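Local coordinates for protein unsaturated glucuronyl hydrolase (Streptococcus agalactiae, PDB 2ZZR) that hydrolyses unsaturated disaccharides of chondroitin, hyaluronan and heparin, releasing the unsaturated uronic acid by cleaving (1->3) and (1->4) glycosidic bonds, at residues I173-F183 with W250-K261. Numbering follows the deposited sequence.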
ATOM      1  N   ILE A 173      -1.162   1.722  11.125  1.00 15.34           N
ATOM      2  CA  ILE A 173      -1.990   0.866  10.269  1.00 15.50           C
ATOM      3  C   ILE A 173      -1.267   0.379   9.007  1.00 15.58           C
ATOM      4  O   ILE A 173      -1.560  -0.716   8.499  1.00 15.33           O
ATOM      5  CB  ILE A 173      -3.343   1.538   9.899  1.00 15.54           C
ATOM      6  CG1 ILE A 173      -4.294   0.501   9.273  1.00 15.59           C
ATOM      7  CG2 ILE A 173      -3.125   2.784   9.028  1.00 16.02           C
ATOM      8  CD1 ILE A 173      -5.734   0.948   9.162  1.00 15.68           C
ATOM      9  N   ASP A 174      -0.314   1.169   8.514  1.00 15.64           N
ATOM     10  CA  ASP A 174       0.413   0.759   7.304  1.00 15.78           C
ATOM     11  C   ASP A 174       1.285  -0.481   7.524  1.00 15.10           C
ATOM     12  O   ASP A 174       1.741  -1.109   6.565  1.00 15.05           O
ATOM     13  CB  ASP A 174       1.196   1.927   6.678  1.00 16.31           C
ATOM     14  CG  ASP A 174       2.396   2.365   7.502  1.00 18.37           C
ATOM     15  OD1 ASP A 174       3.158   3.205   6.986  1.00 22.93           O
ATOM     16  OD2 ASP A 174       2.601   1.896   8.644  1.00 20.65           O
ATOM     17  N   CYS A 175       1.492  -0.859   8.786  1.00 14.52           N
ATOM     18  CA  CYS A 175       2.258  -2.064   9.087  1.00 14.15           C
ATOM     19  C   CYS A 175       1.553  -3.328   8.569  1.00 13.87           C
ATOM     20  O   CYS A 175       2.186  -4.372   8.400  1.00 13.96           O
ATOM     21  CB  CYS A 175       2.578  -2.182  10.582  1.00 14.30           C
ATOM     22  SG  CYS A 175       3.957  -3.305  10.925  1.00 15.32           S
ATOM     23  N   LEU A 176       0.248  -3.224   8.313  1.00 13.49           N
ATOM     24  CA  LEU A 176      -0.502  -4.312   7.668  1.00 13.67           C
ATOM     25  C   LEU A 176       0.121  -4.734   6.334  1.00 13.49           C
ATOM     26  O   LEU A 176       0.077  -5.912   5.974  1.00 13.70           O
ATOM     27  CB  LEU A 176      -1.967  -3.922   7.460  1.00 13.56           C
ATOM     28  CG  LEU A 176      -2.847  -3.847   8.719  1.00 13.84           C
ATOM     29  CD1 LEU A 176      -4.257  -3.471   8.327  1.00 14.47           C
ATOM     30  CD2 LEU A 176      -2.843  -5.166   9.484  1.00 14.50           C
ATOM     31  N   LEU A 177       0.692  -3.775   5.608  1.00 13.72           N
ATOM     32  CA  LEU A 177       1.371  -4.080   4.334  1.00 13.62           C
ATOM     33  C   LEU A 177       2.758  -4.671   4.549  1.00 13.79           C
ATOM     34  O   LEU A 177       3.298  -5.354   3.667  1.00 14.44           O
ATOM     35  CB  LEU A 177       1.488  -2.826   3.462  1.00 13.73           C
ATOM     36  CG  LEU A 177       0.361  -2.428   2.502  1.00 15.73           C
ATOM     37  CD1 LEU A 177       0.364  -3.302   1.257  1.00 16.28           C
ATOM     38  CD2 LEU A 177      -1.015  -2.410   3.188  1.00 15.56           C
ATOM     39  N   ASN A 178       3.338  -4.396   5.717  1.00 13.13           N
ATOM     40  CA  ASN A 178       4.709  -4.803   6.014  1.00 13.01           C
ATOM     41  C   ASN A 178       4.844  -6.206   6.609  1.00 12.70           C
ATOM     42  O   ASN A 178       5.917  -6.806   6.560  1.00 12.98           O
ATOM     43  CB  ASN A 178       5.381  -3.740   6.887  1.00 12.89           C
ATOM     44  CG  ASN A 178       5.669  -2.472   6.108  1.00 13.13           C
ATOM     45  OD1 ASN A 178       6.699  -2.361   5.451  1.00 12.86           O
ATOM     46  ND2 ASN A 178       4.745  -1.516   6.156  1.00 13.89           N
ATOM     47  N   ILE A 179       3.748  -6.747   7.134  1.00 12.42           N
ATOM     48  CA  ILE A 179       3.773  -8.119   7.660  1.00 12.43           C
ATOM     49  C   ILE A 179       3.741  -9.171   6.535  1.00 12.12           C
ATOM     50  O   ILE A 179       3.965 -10.353   6.776  1.00 12.69           O
ATOM     51  CB  ILE A 179       2.649  -8.396   8.705  1.00 12.62           C
ATOM     52  CG1 ILE A 179       1.253  -8.312   8.076  1.00 12.38           C
ATOM     53  CG2 ILE A 179       2.787  -7.445   9.902  1.00 12.92           C
ATOM     54  CD1 ILE A 179       0.099  -8.760   9.005  1.00 12.64           C
ATOM     55  N   GLN A 180       3.476  -8.739   5.308  1.00 12.45           N
ATOM     56  CA  GLN A 180       3.485  -9.675   4.178  1.00 12.33           C
ATOM     57  C   GLN A 180       4.886 -10.264   4.014  1.00 12.87           C
ATOM     58  O   GLN A 180       5.047 -11.454   3.707  1.00 13.02           O
ATOM     59  CB  GLN A 180       2.986  -9.003   2.893  1.00 12.44           C
ATOM     60  CG  GLN A 180       1.603  -8.319   3.029  1.00 13.19           C
ATOM     61  CD  GLN A 180       0.562  -9.148   3.789  1.00 14.04           C
ATOM     62  OE1 GLN A 180      -0.096  -8.651   4.709  1.00 16.39           O
ATOM     63  NE2 GLN A 180       0.399 -10.401   3.399  1.00 10.85           N
ATOM     64  N   LEU A 181       5.887  -9.426   4.274  1.00 12.52           N
ATOM     65  CA  LEU A 181       7.292  -9.835   4.308  1.00 13.13           C
ATOM     66  C   LEU A 181       7.502 -11.005   5.264  1.00 13.24           C
ATOM     67  O   LEU A 181       8.260 -11.936   4.969  1.00 13.48           O
ATOM     68  CB  LEU A 181       8.162  -8.636   4.725  1.00 12.68           C
ATOM     69  CG  LEU A 181       9.649  -8.838   5.037  1.00 12.59           C
ATOM     70  CD1 LEU A 181      10.378  -9.381   3.809  1.00 13.40           C
ATOM     71  CD2 LEU A 181      10.254  -7.523   5.495  1.00 13.25           C
ATOM     72  N   LEU A 182       6.817 -10.961   6.407  1.00 13.84           N
ATOM     73  CA  LEU A 182       6.932 -12.020   7.410  1.00 14.23           C
ATOM     74  C   LEU A 182       6.254 -13.319   6.979  1.00 14.64           C
ATOM     75  O   LEU A 182       6.783 -14.402   7.235  1.00 14.80           O
ATOM     76  CB  LEU A 182       6.407 -11.551   8.766  1.00 14.30           C
ATOM     77  CG  LEU A 182       7.103 -10.304   9.314  1.00 14.85           C
ATOM     78  CD1 LEU A 182       6.519  -9.947  10.668  1.00 16.37           C
ATOM     79  CD2 LEU A 182       8.622 -10.501   9.410  1.00 16.24           C
ATOM     80  N   PHE A 183       5.099 -13.216   6.317  1.00 14.75           N
ATOM     81  CA  PHE A 183       4.447 -14.403   5.755  1.00 15.28           C
ATOM     82  C   PHE A 183       5.336 -15.060   4.694  1.00 15.57           C
ATOM     83  O   PHE A 183       5.383 -16.288   4.607  1.00 15.86           O
ATOM     84  CB  PHE A 183       3.074 -14.077   5.162  1.00 15.22           C
ATOM     85  CG  PHE A 183       1.989 -13.841   6.198  1.00 15.45           C
ATOM     86  CD1 PHE A 183       1.257 -12.658   6.191  1.00 15.86           C
ATOM     87  CD2 PHE A 183       1.685 -14.812   7.157  1.00 15.44           C
ATOM     88  CE1 PHE A 183       0.240 -12.434   7.127  1.00 15.12           C
ATOM     89  CE2 PHE A 183       0.673 -14.598   8.100  1.00 15.25           C
ATOM     90  CZ  PHE A 183      -0.051 -13.404   8.084  1.00 15.24           C
ATOM     91  N   TRP A 250      -4.954   1.561   3.430  1.00 12.70           N
ATOM     92  CA  TRP A 250      -4.022   0.565   3.965  1.00 12.92           C
ATOM     93  C   TRP A 250      -4.787  -0.627   4.542  1.00 12.70           C
ATOM     94  O   TRP A 250      -4.347  -1.762   4.417  1.00 12.48           O
ATOM     95  CB  TRP A 250      -3.121   1.150   5.056  1.00 13.31           C
ATOM     96  CG  TRP A 250      -2.085   2.165   4.613  1.00 13.48           C
ATOM     97  CD1 TRP A 250      -1.772   3.329   5.260  1.00 14.41           C
ATOM     98  CD2 TRP A 250      -1.216   2.099   3.462  1.00 14.37           C
ATOM     99  NE1 TRP A 250      -0.775   3.995   4.587  1.00 14.33           N
ATOM    100  CE2 TRP A 250      -0.414   3.265   3.482  1.00 15.36           C
ATOM    101  CE3 TRP A 250      -1.047   1.180   2.415  1.00 13.91           C
ATOM    102  CZ2 TRP A 250       0.551   3.539   2.494  1.00 14.87           C
ATOM    103  CZ3 TRP A 250      -0.079   1.449   1.429  1.00 14.42           C
ATOM    104  CH2 TRP A 250       0.703   2.624   1.478  1.00 14.10           C
ATOM    105  N   GLY A 251      -5.930  -0.357   5.176  1.00 12.48           N
ATOM    106  CA  GLY A 251      -6.803  -1.419   5.669  1.00 12.23           C
ATOM    107  C   GLY A 251      -7.406  -2.219   4.524  1.00 11.98           C
ATOM    108  O   GLY A 251      -7.369  -3.455   4.532  1.00 12.25           O
ATOM    109  N   ILE A 252      -7.931  -1.509   3.525  1.00 11.65           N
ATOM    110  CA  ILE A 252      -8.581  -2.134   2.365  1.00 11.56           C
ATOM    111  C   ILE A 252      -7.658  -3.100   1.627  1.00 11.63           C
ATOM    112  O   ILE A 252      -8.113  -4.142   1.161  1.00 11.29           O
ATOM    113  CB  ILE A 252      -9.183  -1.079   1.400  1.00 11.74           C
ATOM    114  CG1 ILE A 252     -10.338  -0.352   2.096  1.00 12.13           C
ATOM    115  CG2 ILE A 252      -9.691  -1.723   0.099  1.00 12.01           C
ATOM    116  CD1 ILE A 252     -10.720   0.964   1.435  1.00 13.41           C
ATOM    117  N   TYR A 253      -6.368  -2.771   1.549  1.00 11.33           N
ATOM    118  CA  TYR A 253      -5.413  -3.666   0.886  1.00 10.99           C
ATOM    119  C   TYR A 253      -4.743  -4.617   1.876  1.00 10.52           C
ATOM    120  O   TYR A 253      -4.579  -5.800   1.592  1.00 10.19           O
ATOM    121  CB  TYR A 253      -4.389  -2.854   0.088  1.00 10.81           C
ATOM    122  CG  TYR A 253      -3.578  -3.631  -0.948  1.00 11.50           C
ATOM    123  CD1 TYR A 253      -2.453  -3.053  -1.536  1.00 11.68           C
ATOM    124  CD2 TYR A 253      -3.928  -4.932  -1.334  1.00 11.62           C
ATOM    125  CE1 TYR A 253      -1.696  -3.741  -2.497  1.00 11.62           C
ATOM    126  CE2 TYR A 253      -3.169  -5.640  -2.291  1.00 10.96           C
ATOM    127  CZ  TYR A 253      -2.059  -5.032  -2.863  1.00 10.82           C
ATOM    128  OH  TYR A 253      -1.303  -5.705  -3.804  1.00 11.50           O
ATOM    129  N   GLY A 254      -4.373  -4.116   3.053  1.00 10.00           N
ATOM    130  CA  GLY A 254      -3.702  -4.957   4.044  1.00 10.11           C
ATOM    131  C   GLY A 254      -4.524  -6.157   4.496  1.00 10.43           C
ATOM    132  O   GLY A 254      -3.970  -7.226   4.765  1.00 10.15           O
ATOM    133  N   ILE A 255      -5.842  -5.981   4.586  1.00 10.27           N
ATOM    134  CA  ILE A 255      -6.715  -7.068   5.037  1.00 10.71           C
ATOM    135  C   ILE A 255      -6.723  -8.260   4.054  1.00 10.26           C
ATOM    136  O   ILE A 255      -6.394  -9.371   4.461  1.00 10.94           O
ATOM    137  CB  ILE A 255      -8.157  -6.588   5.381  1.00 10.62           C
ATOM    138  CG1 ILE A 255      -8.138  -5.681   6.619  1.00 10.96           C
ATOM    139  CG2 ILE A 255      -9.075  -7.801   5.611  1.00 11.44           C
ATOM    140  CD1 ILE A 255      -9.447  -4.917   6.855  1.00 11.23           C
ATOM    141  N   PRO A 256      -7.096  -8.039   2.770  1.00 10.66           N
ATOM    142  CA  PRO A 256      -7.063  -9.190   1.844  1.00 10.54           C
ATOM    143  C   PRO A 256      -5.674  -9.817   1.673  1.00 10.62           C
ATOM    144  O   PRO A 256      -5.571 -11.041   1.520  1.00 10.53           O
ATOM    145  CB  PRO A 256      -7.598  -8.614   0.522  1.00 10.55           C
ATOM    146  CG  PRO A 256      -7.448  -7.130   0.647  1.00 10.79           C
ATOM    147  CD  PRO A 256      -7.620  -6.829   2.113  1.00 10.33           C
ATOM    148  N   LEU A 257      -4.618  -9.003   1.724  1.00 10.37           N
ATOM    149  CA  LEU A 257      -3.261  -9.552   1.638  1.00 10.84           C
ATOM    150  C   LEU A 257      -3.006 -10.553   2.769  1.00 11.20           C
ATOM    151  O   LEU A 257      -2.516 -11.659   2.534  1.00 11.70           O
ATOM    152  CB  LEU A 257      -2.210  -8.436   1.654  1.00 10.53           C
ATOM    153  CG  LEU A 257      -2.064  -7.620   0.371  1.00 10.96           C
ATOM    154  CD1 LEU A 257      -1.099  -6.472   0.604  1.00 11.12           C
ATOM    155  CD2 LEU A 257      -1.572  -8.493  -0.787  1.00 10.85           C
ATOM    156  N   SER A 258      -3.380 -10.179   3.990  1.00 11.46           N
ATOM    157  CA  SER A 258      -3.241 -11.077   5.139  1.00 11.99           C
ATOM    158  C   SER A 258      -4.194 -12.263   5.068  1.00 11.77           C
ATOM    159  O   SER A 258      -3.846 -13.376   5.492  1.00 12.07           O
ATOM    160  CB  SER A 258      -3.459 -10.310   6.439  1.00 12.40           C
ATOM    161  OG  SER A 258      -2.512  -9.269   6.543  1.00 14.05           O
ATOM    162  N   TYR A 259      -5.387 -12.027   4.533  1.00 11.84           N
ATOM    163  CA  TYR A 259      -6.378 -13.096   4.366  1.00 12.31           C
ATOM    164  C   TYR A 259      -5.821 -14.261   3.537  1.00 12.64           C
ATOM    165  O   TYR A 259      -6.098 -15.428   3.835  1.00 12.45           O
ATOM    166  CB  TYR A 259      -7.670 -12.564   3.742  1.00 12.13           C
ATOM    167  CG  TYR A 259      -8.663 -13.666   3.433  1.00 12.56           C
ATOM    168  CD1 TYR A 259      -9.512 -14.166   4.417  1.00 12.20           C
ATOM    169  CD2 TYR A 259      -8.728 -14.228   2.155  1.00 12.47           C
ATOM    170  CE1 TYR A 259     -10.419 -15.189   4.129  1.00 12.55           C
ATOM    171  CE2 TYR A 259      -9.622 -15.252   1.863  1.00 12.08           C
ATOM    172  CZ  TYR A 259     -10.460 -15.731   2.853  1.00 12.63           C
ATOM    173  OH  TYR A 259     -11.341 -16.751   2.560  1.00 12.93           O
ATOM    174  N   ARG A 260      -5.036 -13.950   2.503  1.00 12.60           N
ATOM    175  CA  ARG A 260      -4.400 -15.005   1.695  1.00 12.85           C
ATOM    176  C   ARG A 260      -3.737 -16.041   2.586  1.00 13.38           C
ATOM    177  O   ARG A 260      -3.792 -17.238   2.317  1.00 13.65           O
ATOM    178  CB  ARG A 260      -3.294 -14.443   0.811  1.00 12.81           C
ATOM    179  CG  ARG A 260      -3.697 -13.428  -0.224  1.00 11.86           C
ATOM    180  CD  ARG A 260      -2.437 -12.934  -0.936  1.00 12.34           C
ATOM    181  NE  ARG A 260      -1.506 -12.286  -0.003  1.00 12.53           N
ATOM    182  CZ  ARG A 260      -0.194 -12.162  -0.195  1.00 12.96           C
ATOM    183  NH1 ARG A 260       0.380 -12.647  -1.294  1.00 13.32           N
ATOM    184  NH2 ARG A 260       0.553 -11.555   0.721  1.00 12.04           N
ATOM    185  N   LYS A 261      -3.096 -15.551   3.642  1.00 13.52           N
ATOM    186  CA  LYS A 261      -2.200 -16.350   4.460  1.00 14.28           C
ATOM    187  C   LYS A 261      -2.853 -16.863   5.739  1.00 14.69           C
ATOM    188  O   LYS A 261      -2.278 -17.700   6.452  1.00 16.04           O
ATOM    189  CB  LYS A 261      -0.954 -15.528   4.795  1.00 14.10           C
ATOM    190  CG  LYS A 261      -0.285 -14.885   3.585  1.00 14.02           C
ATOM    191  CD  LYS A 261       0.153 -15.932   2.560  1.00 14.55           C
ATOM    192  CE  LYS A 261       0.790 -15.285   1.337  1.00 15.38           C
ATOM    193  NZ  LYS A 261       1.174 -16.349   0.347  1.00 16.07           N
TER
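Trp250 packs one indole face on Asp174, at the active-site end of two neighbouring inner helices of the (alpha/alpha)6 barrel of glycoside hydrolase family 88. CB of Asp174 lies over the five-membered ring, 3.6 Å from its centroid and 13° off the ring normal. Asp174 is assigned as the proton donor, and Trp250 as a substrate-binding residue. The Asp174 carboxylate is hydrogen-bonded through OD2 to NE2 of His113. Ile173 CG2 meets the indole at its edge, 4.0 Å from Trp250 CD1. Leu177 CD2 lies 3.7 Å from Trp250 CE3. The Leu177 side chain is a knob in a hole formed by Trp250, Tyr253, Gly254 and Leu257. Gly254, with no side chain, lets the backbones close in: Leu176 CB is 4.0 Å from Gly254 CA. Leu257 sends CD1 to Leu177 CD1, at 3.6 Å, and the same methyl covers one face of the Tyr253 ring. Gln180 is a second knob, among Gly254, Leu257, Ser258 and Arg260. Ser258 OG also touches Ile179 CD1. The Arg260 guanidinium lies between Leu257 CD2, offset toward the rim of one face, and Lys261 CE over the centre of the other. Arg260 NE donates to Leu257 O at 2.8 Å, on a lone pair in the carbonyl plane, while Arg260 NH2 forms a salt bridge with the C-terminal carboxylate, at OXT of Trp397. The Lys261 chain bends between CB and CG (chi2 -59°) and runs past Phe183 towards Glu187, its salt-bridge partner. Lys261 CB sits over the centre of the Phe183 ring, 3.6 Å from the centroid.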